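Local coordinates for hypothetical protein Atu2144 (Agrobacterium tumefaciens, PDB 2ODF) that is of unknown function but probably acts as an N-formylglutamate amidohydrolase-like enzyme that hydrolyses an amide bond in a small acyl amino acid or related substrate, at residues Glu12-Ala23 with His74-Phe82; Tyr127-Ile138 with His208-Leu219. All blocks are in the same frame, centred on the assembly; numbering follows the deposited sequence.

Both contacts lie in one alpha/beta fold, their centres about 14 Å apart, and they follow each other along the chain: interaction 1 closes at Phe82 before interaction 2 opens at Tyr127. Interaction 1 joins strand 16-19, outermost in the seven-stranded mixed sheet within this chain, to strand 77-80. Interaction 2 joins two helices, 116-143 and 208-213. Helix 116-143 connects them, since it packs on both strands: Val16 CG2 lies 3.5 Å from Phe130 CA, and Val78 CG2 lies 3.6 Å from Ile137 CD1. Helix 116-143 thus packs on the sheet margin and against helix 208-213, which itself touches strand 220-227 of the same sheet; interaction 2 also adjoins the second subunit.

Interaction 1: Glu12-Ala23 with His74-Phe82; sequences EGKAVGVENAAA and HATLVYQRF
Tyr79 swings its ring over Gly17 in the facing strand, with Gly17 CA 3.9 Å from the ring centroid, over the face and offset toward the rim, a CH-pi contact. Its CG stands between the backbone N and the carbonyl carbon (chi1 69°), which turns the ring across the neighbouring strand. The carboxylate of Glu19 crosses that ring obliquely, the planes 71° apart. One water is hydrogen-bonded to both Glu19 OE2 and Tyr79 OH, while Arg67 of helix 62-73 forms a salt bridge with Glu19.

On the face of the sheet that carries Val16, Val18 and Val78, Val16 CG1 meets Val78 CG1 at 3.7 Å, whereas Val18 and Val78 lie side by side, pointing the same way. Helix 116-143 packs against this valine patch.

The guanidinium of Arg81 closes one end. Its NH1 donates to Glu12 O at 2.9 Å in an almost straight bond (178°) and to Lys14 O at 2.8 Å. Both acceptors lie near the guanidinium plane, and this double grip on backbone carbonyls should restrain the group's rotation. A bend at chi3 brings the group back to them. Beside it, the edge of the Phe82 ring faces Lys14 O and Ala15 CA.

At the far end, Thr76 OG1 donates to Asn20 O over 2.7 Å. Ala23 N reaches the same oxygen from the opposite face of its carbonyl plane, within the type I turn Asn20-Ala23, and Arg141 is a further partner of the threonine hydroxyl.

Between these ends, Gly17 with Tyr79 and Glu19 with Leu77 are hydrogen-bonded pairs, each with two backbone bonds, and Val16-Gln80 and Val18-Val78 are non-hydrogen-bonded pairs. The pattern is that of an antiparallel edge strand added to a mixed alpha/beta sheet.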
loop_
_atom_site.group_PDB
_atom_site.type_symbol
_atom_site.label_atom_id
_atom_site.label_comp_id
_atom_site.label_asym_id
_atom_site.label_seq_id
_atom_site.Cartn_x
_atom_site.Cartn_y
_atom_site.Cartn_z
ATOM N N GLU A 12 15.315 -15.228 -6.651
ATOM C CA GLU A 12 14.938 -14.711 -5.338
ATOM C C GLU A 12 13.601 -15.211 -4.850
ATOM O O GLU A 12 13.338 -15.205 -3.633
ATOM C CB GLU A 12 14.882 -13.175 -5.375
ATOM C CG GLU A 12 16.160 -12.615 -4.930
ATOM C CD GLU A 12 16.296 -11.129 -5.145
ATOM O OE1 GLU A 12 15.477 -10.464 -5.820
ATOM O OE2 GLU A 12 17.306 -10.655 -4.615
ATOM N N GLY A 13 12.758 -15.606 -5.794
ATOM C CA GLY A 13 11.433 -16.128 -5.482
ATOM C C GLY A 13 10.459 -15.038 -5.103
ATOM O O GLY A 13 10.535 -13.899 -5.599
ATOM N N LYS A 14 9.549 -15.396 -4.194
ATOM C CA LYS A 14 8.396 -14.605 -3.878
ATOM C C LYS A 14 8.491 -13.943 -2.479
ATOM O O LYS A 14 9.199 -14.410 -1.600
ATOM C CB LYS A 14 7.172 -15.510 -4.052
ATOM C CG LYS A 14 6.082 -15.308 -3.041
ATOM C CD LYS A 14 4.944 -14.459 -3.592
ATOM C CE LYS A 14 4.233 -13.661 -2.574
ATOM N NZ LYS A 14 2.807 -13.843 -2.814
ATOM N N ALA A 15 7.813 -12.811 -2.307
ATOM C CA ALA A 15 7.810 -12.084 -1.034
ATOM C C ALA A 15 7.378 -12.943 0.163
ATOM O O ALA A 15 7.931 -12.841 1.225
ATOM C CB ALA A 15 6.887 -10.836 -1.131
ATOM N N VAL A 16 6.369 -13.775 -0.034
ATOM C CA VAL A 16 5.665 -14.440 1.068
ATOM C C VAL A 16 5.938 -15.937 1.044
ATOM O O VAL A 16 5.853 -16.554 0.004
ATOM C CB VAL A 16 4.144 -14.227 1.003
ATOM C CG1 VAL A 16 3.472 -14.818 2.254
ATOM C CG2 VAL A 16 3.792 -12.721 0.854
ATOM N N GLY A 17 6.355 -16.481 2.188
ATOM C CA GLY A 17 6.485 -17.913 2.384
ATOM C C GLY A 17 5.328 -18.459 3.191
ATOM O O GLY A 17 4.813 -17.785 4.091
ATOM N N VAL A 18 4.865 -19.653 2.844
ATOM C CA VAL A 18 3.830 -20.303 3.654
ATOM C C VAL A 18 4.257 -21.746 3.823
ATOM O O VAL A 18 4.618 -22.391 2.844
ATOM C CB VAL A 18 2.420 -20.217 3.033
ATOM C CG1 VAL A 18 1.390 -21.057 3.853
ATOM C CG2 VAL A 18 1.961 -18.752 2.913
ATOM N N GLU A 19 4.258 -22.203 5.059
ATOM C CA GLU A 19 4.590 -23.558 5.388
ATOM C C GLU A 19 3.452 -24.208 6.155
ATOM O O GLU A 19 2.751 -23.569 6.869
ATOM C CB GLU A 19 5.913 -23.626 6.128
ATOM C CG GLU A 19 7.136 -23.385 5.245
ATOM C CD GLU A 19 8.421 -23.272 6.042
ATOM O OE1 GLU A 19 8.399 -23.561 7.227
ATOM O OE2 GLU A 19 9.447 -22.912 5.478
ATOM N N ASN A 20 3.252 -25.487 5.912
ATOM C CA ASN A 20 2.157 -26.195 6.540
ATOM C C ASN A 20 0.816 -25.551 6.167
ATOM O O ASN A 20 -0.025 -25.423 6.973
ATOM C CB ASN A 20 2.413 -26.226 8.033
ATOM C CG ASN A 20 2.214 -27.571 8.633
ATOM O OD1 ASN A 20 1.896 -28.485 7.955
ATOM N ND2 ASN A 20 2.362 -27.673 9.926
ATOM N N ALA A 21 0.670 -25.162 4.907
ATOM C CA ALA A 21 -0.546 -24.497 4.396
ATOM C C ALA A 21 -1.814 -25.277 4.758
ATOM O O ALA A 21 -2.838 -24.711 5.190
ATOM C CB ALA A 21 -0.452 -24.306 2.873
ATOM N N ALA A 22 -1.739 -26.592 4.624
ATOM C CA ALA A 22 -2.869 -27.444 4.924
ATOM C C ALA A 22 -2.858 -28.009 6.349
ATOM O O ALA A 22 -3.414 -29.042 6.581
ATOM C CB ALA A 22 -2.977 -28.577 3.884
ATOM N N ALA A 23 -2.265 -27.323 7.315
ATOM C CA ALA A 23 -2.308 -27.788 8.708
ATOM C C ALA A 23 -3.741 -27.821 9.271
ATOM O O ALA A 23 -4.584 -27.003 8.917
ATOM C CB ALA A 23 -1.419 -26.916 9.604
ATOM N N HIS A 74 0.873 -28.117 14.829
ATOM C CA HIS A 74 0.306 -28.487 13.518
ATOM C C HIS A 74 -0.350 -27.253 12.922
ATOM O O HIS A 74 -1.537 -27.222 12.592
ATOM C CB HIS A 74 -0.634 -29.674 13.650
ATOM C CG HIS A 74 -0.017 -30.798 14.410
ATOM N ND1 HIS A 74 0.943 -31.619 13.858
ATOM C CD2 HIS A 74 -0.130 -31.166 15.708
ATOM C CE1 HIS A 74 1.348 -32.488 14.767
ATOM N NE2 HIS A 74 0.717 -32.233 15.899
ATOM N N ALA A 75 0.466 -26.221 12.797
ATOM C CA ALA A 75 -0.038 -24.883 12.497
ATOM C C ALA A 75 0.644 -24.287 11.263
ATOM O O ALA A 75 1.864 -24.272 11.150
ATOM C CB ALA A 75 0.162 -24.000 13.665
ATOM N N THR A 76 -0.174 -23.773 10.360
ATOM C CA THR A 76 0.292 -22.977 9.242
ATOM C C THR A 76 1.165 -21.798 9.710
ATOM O O THR A 76 0.908 -21.154 10.745
ATOM C CB THR A 76 -0.906 -22.458 8.453
ATOM O OG1 THR A 76 -1.660 -23.571 7.974
ATOM C CG2 THR A 76 -0.475 -21.553 7.285
ATOM N N LEU A 77 2.200 -21.536 8.922
ATOM C CA LEU A 77 3.140 -20.452 9.186
ATOM C C LEU A 77 3.245 -19.609 7.934
ATOM O O LEU A 77 3.562 -20.136 6.878
ATOM C CB LEU A 77 4.515 -20.974 9.549
ATOM C CG LEU A 77 5.705 -20.014 9.588
ATOM C CD1 LEU A 77 5.471 -18.876 10.569
ATOM C CD2 LEU A 77 6.962 -20.807 9.944
ATOM N N VAL A 78 2.962 -18.322 8.074
ATOM C CA VAL A 78 3.135 -17.333 7.012
ATOM C C VAL A 78 4.263 -16.420 7.414
ATOM O O VAL A 78 4.256 -15.862 8.516
ATOM C CB VAL A 78 1.887 -16.490 6.781
ATOM C CG1 VAL A 78 2.113 -15.508 5.596
ATOM C CG2 VAL A 78 0.689 -17.382 6.532
ATOM N N TYR A 79 5.238 -16.268 6.521
ATOM C CA TYR A 79 6.412 -15.487 6.837
ATOM C C TYR A 79 6.868 -14.657 5.621
ATOM O O TYR A 79 6.581 -14.984 4.458
ATOM C CB TYR A 79 7.521 -16.357 7.417
ATOM C CG TYR A 79 8.161 -17.334 6.460
ATOM C CD1 TYR A 79 7.558 -18.567 6.184
ATOM C CD2 TYR A 79 9.368 -17.051 5.853
ATOM C CE1 TYR A 79 8.135 -19.472 5.314
ATOM C CE2 TYR A 79 9.965 -17.978 4.975
ATOM C CZ TYR A 79 9.334 -19.176 4.711
ATOM O OH TYR A 79 9.898 -20.099 3.834
ATOM N N GLN A 80 7.537 -13.564 5.941
ATOM C CA GLN A 80 8.091 -12.641 4.958
ATOM C C GLN A 80 9.495 -13.092 4.615
ATOM O O GLN A 80 10.304 -13.361 5.518
ATOM C CB GLN A 80 8.045 -11.252 5.602
ATOM C CG GLN A 80 8.548 -10.076 4.856
ATOM C CD GLN A 80 8.115 -9.962 3.392
ATOM O OE1 GLN A 80 6.990 -9.539 3.057
ATOM N NE2 GLN A 80 9.041 -10.244 2.524
ATOM N N ARG A 81 9.783 -13.211 3.320
ATOM C CA ARG A 81 11.080 -13.721 2.861
ATOM C C ARG A 81 12.180 -12.659 2.670
ATOM O O ARG A 81 13.304 -13.011 2.368
ATOM C CB ARG A 81 10.875 -14.551 1.585
ATOM C CG ARG A 81 9.990 -15.767 1.846
ATOM C CD ARG A 81 9.864 -16.673 0.670
ATOM N NE ARG A 81 11.131 -17.309 0.331
ATOM C CZ ARG A 81 11.913 -16.946 -0.676
ATOM N NH1 ARG A 81 11.568 -15.939 -1.475
ATOM N NH2 ARG A 81 13.054 -17.604 -0.884
ATOM N N PHE A 82 11.853 -11.380 2.860
ATOM C CA PHE A 82 12.809 -10.286 2.737
ATOM C C PHE A 82 12.797 -9.360 3.927
ATOM O O PHE A 82 11.817 -9.313 4.691
ATOM C CB PHE A 82 12.564 -9.506 1.414
ATOM C CG PHE A 82 12.691 -10.389 0.201
ATOM C CD1 PHE A 82 13.914 -10.589 -0.405
ATOM C CD2 PHE A 82 11.600 -11.115 -0.243
ATOM C CE1 PHE A 82 14.032 -11.472 -1.457
ATOM C CE2 PHE A 82 11.707 -11.969 -1.282
ATOM C CZ PHE A 82 12.919 -12.153 -1.893
HETATM O O HOH W 1 9.393 -23.036 2.650
HETATM O O HOH W 2 2.281 -30.356 11.627
#

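Interaction 2: Tyr127-Ile138 with His208-Leu219; sequences YVPFHDRVSEII and HTLRLHALPDGL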
loop_
_atom_site.group_PDB
_atom_site.type_symbol
_atom_site.label_atom_id
_atom_site.label_comp_id
_atom_site.label_asym_id
_atom_site.label_seq_id
_atom_site.Cartn_x
_atom_site.Cartn_y
_atom_site.Cartn_z
ATOM N N TYR A 127 4.565 -5.468 1.276
ATOM C CA TYR A 127 3.623 -5.279 2.372
ATOM C C TYR A 127 2.241 -5.805 2.033
ATOM O O TYR A 127 1.666 -6.603 2.795
ATOM C CB TYR A 127 3.592 -3.783 2.755
ATOM C CG TYR A 127 2.540 -3.359 3.741
ATOM C CD1 TYR A 127 2.643 -3.656 5.099
ATOM C CD2 TYR A 127 1.447 -2.597 3.320
ATOM C CE1 TYR A 127 1.665 -3.202 6.009
ATOM C CE2 TYR A 127 0.511 -2.141 4.207
ATOM C CZ TYR A 127 0.599 -2.444 5.533
ATOM O OH TYR A 127 -0.403 -1.976 6.361
ATOM N N VAL A 128 1.723 -5.414 0.870
ATOM C CA VAL A 128 0.363 -5.805 0.507
ATOM C C VAL A 128 0.267 -7.325 0.256
ATOM O O VAL A 128 -0.669 -7.950 0.740
ATOM C CB VAL A 128 -0.272 -4.881 -0.600
ATOM C CG1 VAL A 128 -1.637 -5.442 -1.066
ATOM C CG2 VAL A 128 -0.462 -3.428 -0.051
ATOM N N PRO A 129 1.199 -7.936 -0.503
ATOM C CA PRO A 129 1.140 -9.386 -0.685
ATOM C C PRO A 129 1.172 -10.167 0.627
ATOM O O PRO A 129 0.373 -11.088 0.791
ATOM C CB PRO A 129 2.382 -9.701 -1.577
ATOM C CG PRO A 129 2.590 -8.436 -2.328
ATOM C CD PRO A 129 2.265 -7.343 -1.345
ATOM N N PHE A 130 2.000 -9.744 1.577
ATOM C CA PHE A 130 2.119 -10.401 2.854
ATOM C C PHE A 130 0.775 -10.397 3.611
ATOM O O PHE A 130 0.254 -11.460 3.965
ATOM C CB PHE A 130 3.257 -9.781 3.680
ATOM C CG PHE A 130 3.441 -10.421 5.022
ATOM C CD1 PHE A 130 4.072 -11.658 5.134
ATOM C CD2 PHE A 130 2.967 -9.802 6.173
ATOM C CE1 PHE A 130 4.197 -12.259 6.384
ATOM C CE2 PHE A 130 3.085 -10.411 7.409
ATOM C CZ PHE A 130 3.693 -11.634 7.509
ATOM N N HIS A 131 0.219 -9.227 3.820
ATOM C CA HIS A 131 -1.012 -9.098 4.510
ATOM C C HIS A 131 -2.191 -9.684 3.773
ATOM O O HIS A 131 -3.071 -10.183 4.373
ATOM C CB HIS A 131 -1.207 -7.693 5.014
ATOM C CG HIS A 131 -0.227 -7.310 6.072
ATOM N ND1 HIS A 131 -0.266 -7.829 7.333
ATOM C CD2 HIS A 131 0.861 -6.523 6.024
ATOM C CE1 HIS A 131 0.745 -7.359 8.025
ATOM N NE2 HIS A 131 1.434 -6.554 7.255
ATOM N N ASP A 132 -2.181 -9.616 2.461
ATOM C CA ASP A 132 -3.242 -10.177 1.669
ATOM C C ASP A 132 -3.289 -11.714 1.862
ATOM O O ASP A 132 -4.303 -12.291 1.876
ATOM C CB ASP A 132 -3.091 -9.816 0.195
ATOM C CG ASP A 132 -3.656 -8.429 -0.164
ATOM O OD1 ASP A 132 -4.204 -7.739 0.674
ATOM O OD2 ASP A 132 -3.550 -8.072 -1.303
ATOM N N ARG A 133 -2.141 -12.326 1.949
ATOM C CA ARG A 133 -2.087 -13.755 2.065
ATOM C C ARG A 133 -2.577 -14.178 3.439
ATOM O O ARG A 133 -3.276 -15.094 3.556
ATOM C CB ARG A 133 -0.680 -14.256 1.859
ATOM C CG ARG A 133 -0.572 -15.723 1.828
ATOM C CD ARG A 133 -1.240 -16.294 0.639
ATOM N NE ARG A 133 -0.835 -17.657 0.451
ATOM C CZ ARG A 133 0.282 -18.022 -0.150
ATOM N NH1 ARG A 133 1.087 -17.122 -0.639
ATOM N NH2 ARG A 133 0.581 -19.289 -0.280
ATOM N N VAL A 134 -2.175 -13.464 4.469
ATOM C CA VAL A 134 -2.640 -13.727 5.806
ATOM C C VAL A 134 -4.155 -13.600 5.819
ATOM O O VAL A 134 -4.843 -14.455 6.236
ATOM C CB VAL A 134 -1.990 -12.788 6.787
ATOM C CG1 VAL A 134 -2.595 -12.907 8.119
ATOM C CG2 VAL A 134 -0.484 -12.973 6.805
ATOM N N SER A 135 -4.662 -12.523 5.277
ATOM C CA SER A 135 -6.080 -12.319 5.190
ATOM C C SER A 135 -6.832 -13.422 4.404
ATOM O O SER A 135 -7.908 -13.813 4.740
ATOM C CB SER A 135 -6.350 -10.954 4.578
ATOM O OG SER A 135 -6.017 -9.950 5.470
ATOM N N GLU A 136 -6.241 -13.873 3.331
ATOM C CA GLU A 136 -6.865 -14.901 2.484
ATOM C C GLU A 136 -7.008 -16.229 3.249
ATOM O O GLU A 136 -8.062 -16.878 3.202
ATOM C CB GLU A 136 -6.070 -15.067 1.188
ATOM C CG GLU A 136 -6.671 -16.070 0.202
ATOM C CD GLU A 136 -5.860 -16.155 -1.098
ATOM O OE1 GLU A 136 -4.826 -15.414 -1.211
ATOM O OE2 GLU A 136 -6.294 -16.916 -2.009
ATOM N N ILE A 137 -5.960 -16.582 3.990
ATOM C CA ILE A 137 -5.933 -17.786 4.806
ATOM C C ILE A 137 -6.976 -17.695 5.927
ATOM O O ILE A 137 -7.740 -18.639 6.170
ATOM C CB ILE A 137 -4.509 -18.035 5.371
ATOM C CG1 ILE A 137 -3.569 -18.481 4.221
ATOM C CG2 ILE A 137 -4.557 -19.111 6.470
ATOM C CD1 ILE A 137 -2.089 -18.469 4.518
ATOM N N ILE A 138 -6.999 -16.577 6.629
ATOM C CA ILE A 138 -8.008 -16.373 7.676
ATOM C C ILE A 138 -9.448 -16.451 7.127
ATOM O O ILE A 138 -10.299 -17.129 7.733
ATOM C CB ILE A 138 -7.776 -15.095 8.443
ATOM C CG1 ILE A 138 -6.492 -15.203 9.264
ATOM C CG2 ILE A 138 -9.016 -14.764 9.371
ATOM C CD1 ILE A 138 -6.070 -13.879 9.935
ATOM N N HIS A 208 0.605 -3.744 14.844
ATOM C CA HIS A 208 -0.062 -3.531 13.537
ATOM C C HIS A 208 -0.702 -4.780 12.980
ATOM O O HIS A 208 -1.888 -4.797 12.626
ATOM C CB HIS A 208 0.969 -2.975 12.530
ATOM C CG HIS A 208 0.383 -2.605 11.207
ATOM N ND1 HIS A 208 -0.746 -1.828 11.083
ATOM C CD2 HIS A 208 0.765 -2.920 9.950
ATOM C CE1 HIS A 208 -1.018 -1.664 9.796
ATOM N NE2 HIS A 208 -0.101 -2.303 9.092
ATOM N N THR A 209 0.075 -5.851 12.859
ATOM C CA THR A 209 -0.427 -7.117 12.329
ATOM C C THR A 209 -1.673 -7.649 13.095
ATOM O O THR A 209 -2.622 -8.160 12.496
ATOM C CB THR A 209 0.732 -8.152 12.287
ATOM O OG1 THR A 209 1.749 -7.674 11.366
ATOM C CG2 THR A 209 0.221 -9.515 11.887
ATOM N N LEU A 210 -1.655 -7.538 14.415
ATOM C CA LEU A 210 -2.814 -7.890 15.240
ATOM C C LEU A 210 -4.029 -6.976 14.885
ATOM O O LEU A 210 -5.157 -7.456 14.715
ATOM C CB LEU A 210 -2.472 -7.748 16.725
ATOM C CG LEU A 210 -1.259 -8.555 17.248
ATOM C CD1 LEU A 210 -1.042 -8.318 18.761
ATOM C CD2 LEU A 210 -1.441 -10.043 16.876
ATOM N N ARG A 211 -3.772 -5.684 14.758
ATOM C CA ARG A 211 -4.799 -4.715 14.360
ATOM C C ARG A 211 -5.397 -5.022 12.985
ATOM O O ARG A 211 -6.599 -4.825 12.794
ATOM C CB ARG A 211 -4.292 -3.271 14.405
ATOM C CG ARG A 211 -3.974 -2.770 15.799
ATOM C CD ARG A 211 -3.505 -1.333 15.839
ATOM N NE ARG A 211 -3.311 -0.936 17.233
ATOM C CZ ARG A 211 -2.767 0.206 17.620
ATOM N NH1 ARG A 211 -2.384 1.110 16.722
ATOM N NH2 ARG A 211 -2.620 0.447 18.920
ATOM N N LEU A 212 -4.587 -5.509 12.039
ATOM C CA LEU A 212 -5.084 -5.848 10.700
ATOM C C LEU A 212 -5.893 -7.131 10.631
ATOM O O LEU A 212 -6.870 -7.207 9.885
ATOM C CB LEU A 212 -3.927 -5.973 9.703
ATOM C CG LEU A 212 -3.113 -4.723 9.328
ATOM C CD1 LEU A 212 -2.230 -5.042 8.120
ATOM C CD2 LEU A 212 -4.024 -3.516 9.073
ATOM N N HIS A 213 -5.491 -8.144 11.384
ATOM C CA HIS A 213 -5.981 -9.509 11.153
ATOM C C HIS A 213 -6.768 -10.156 12.290
ATOM O O HIS A 213 -7.624 -10.990 12.016
ATOM C CB HIS A 213 -4.799 -10.423 10.811
ATOM C CG HIS A 213 -4.029 -9.980 9.600
ATOM N ND1 HIS A 213 -4.576 -9.989 8.336
ATOM C CD2 HIS A 213 -2.755 -9.537 9.459
ATOM C CE1 HIS A 213 -3.670 -9.560 7.468
ATOM N NE2 HIS A 213 -2.565 -9.257 8.126
ATOM N N ALA A 214 -6.421 -9.861 13.544
ATOM C CA ALA A 214 -7.068 -10.490 14.694
ATOM C C ALA A 214 -8.266 -9.680 15.190
ATOM O O ALA A 214 -9.383 -10.196 15.325
ATOM C CB ALA A 214 -6.080 -10.664 15.805
ATOM N N LEU A 215 -8.038 -8.410 15.460
ATOM C CA LEU A 215 -9.058 -7.587 16.132
ATOM C C LEU A 215 -10.346 -7.417 15.294
ATOM O O LEU A 215 -11.453 -7.518 15.831
ATOM C CB LEU A 215 -8.463 -6.232 16.515
ATOM C CG LEU A 215 -7.201 -6.195 17.404
ATOM C CD1 LEU A 215 -6.900 -4.757 17.827
ATOM C CD2 LEU A 215 -7.305 -7.166 18.603
ATOM N N PRO A 216 -10.213 -7.179 13.973
ATOM C CA PRO A 216 -11.436 -6.940 13.194
ATOM C C PRO A 216 -12.365 -8.136 13.118
ATOM O O PRO A 216 -13.536 -7.954 12.829
ATOM C CB PRO A 216 -10.913 -6.540 11.793
ATOM C CG PRO A 216 -9.451 -6.284 11.956
ATOM C CD PRO A 216 -9.006 -7.094 13.136
ATOM N N ASP A 217 -11.861 -9.347 13.404
ATOM C CA ASP A 217 -12.666 -10.539 13.361
ATOM C C ASP A 217 -12.852 -11.189 14.745
ATOM O O ASP A 217 -13.356 -12.284 14.822
ATOM C CB ASP A 217 -12.053 -11.554 12.370
ATOM C CG ASP A 217 -12.475 -11.298 10.905
ATOM O OD1 ASP A 217 -13.629 -10.876 10.645
ATOM O OD2 ASP A 217 -11.672 -11.560 10.003
ATOM N N GLY A 218 -12.418 -10.532 15.817
ATOM C CA GLY A 218 -12.633 -11.035 17.181
ATOM C C GLY A 218 -11.840 -12.269 17.552
ATOM O O GLY A 218 -12.203 -13.026 18.467
ATOM N N LEU A 219 -10.732 -12.476 16.841
ATOM C CA LEU A 219 -9.959 -13.689 16.963
ATOM C C LEU A 219 -8.999 -13.599 18.150
ATOM O O LEU A 219 -8.406 -12.537 18.408
ATOM C CB LEU A 219 -9.133 -13.897 15.678
ATOM C CG LEU A 219 -9.843 -13.945 14.336
ATOM C CD1 LEU A 219 -8.835 -14.117 13.167
ATOM C CD2 LEU A 219 -10.895 -15.029 14.285
#
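Tyr127 OH and His208 NE2, 2.8 Å apart, form one of two side-chain hydrogen bonds between the helices, each group at the other's ring edge and the two planes only 10° apart. His131 ND1 and His213 NE2 also lie at 2.8 Å, with an N-H...N angle of 163°; either atom could donate. His131 and His208 each have a further partner on the other ring nitrogen: Cys89 O for His131 NE2, Glu116 of the second subunit for His208 ND1.

CH-pi contacts lie over the rings of His131 and His213. Leu212 CD1 sits 3.6 Å from the centroid of the His131 ring, over one face, while Phe130 CD2 packs on the opposite face. Val134 CG1 is directly over the centre of the His213 ring, 3.4 Å from its centroid, and Leu212 CB packs on the other face.

This aromatic cluster of Tyr127, His131, His208 and His213 belongs to a helix-helix interface with a -46° crossing angle and axes 11.0 Å apart. His213 is a knob in the hole formed by His131, Val134, Ser135 and Ile138.

Apolar contact continues at Ile138, whose CG2 meets Leu219 CD1 tip to tip at 3.9 Å, and whose CD1 touches His213 CB.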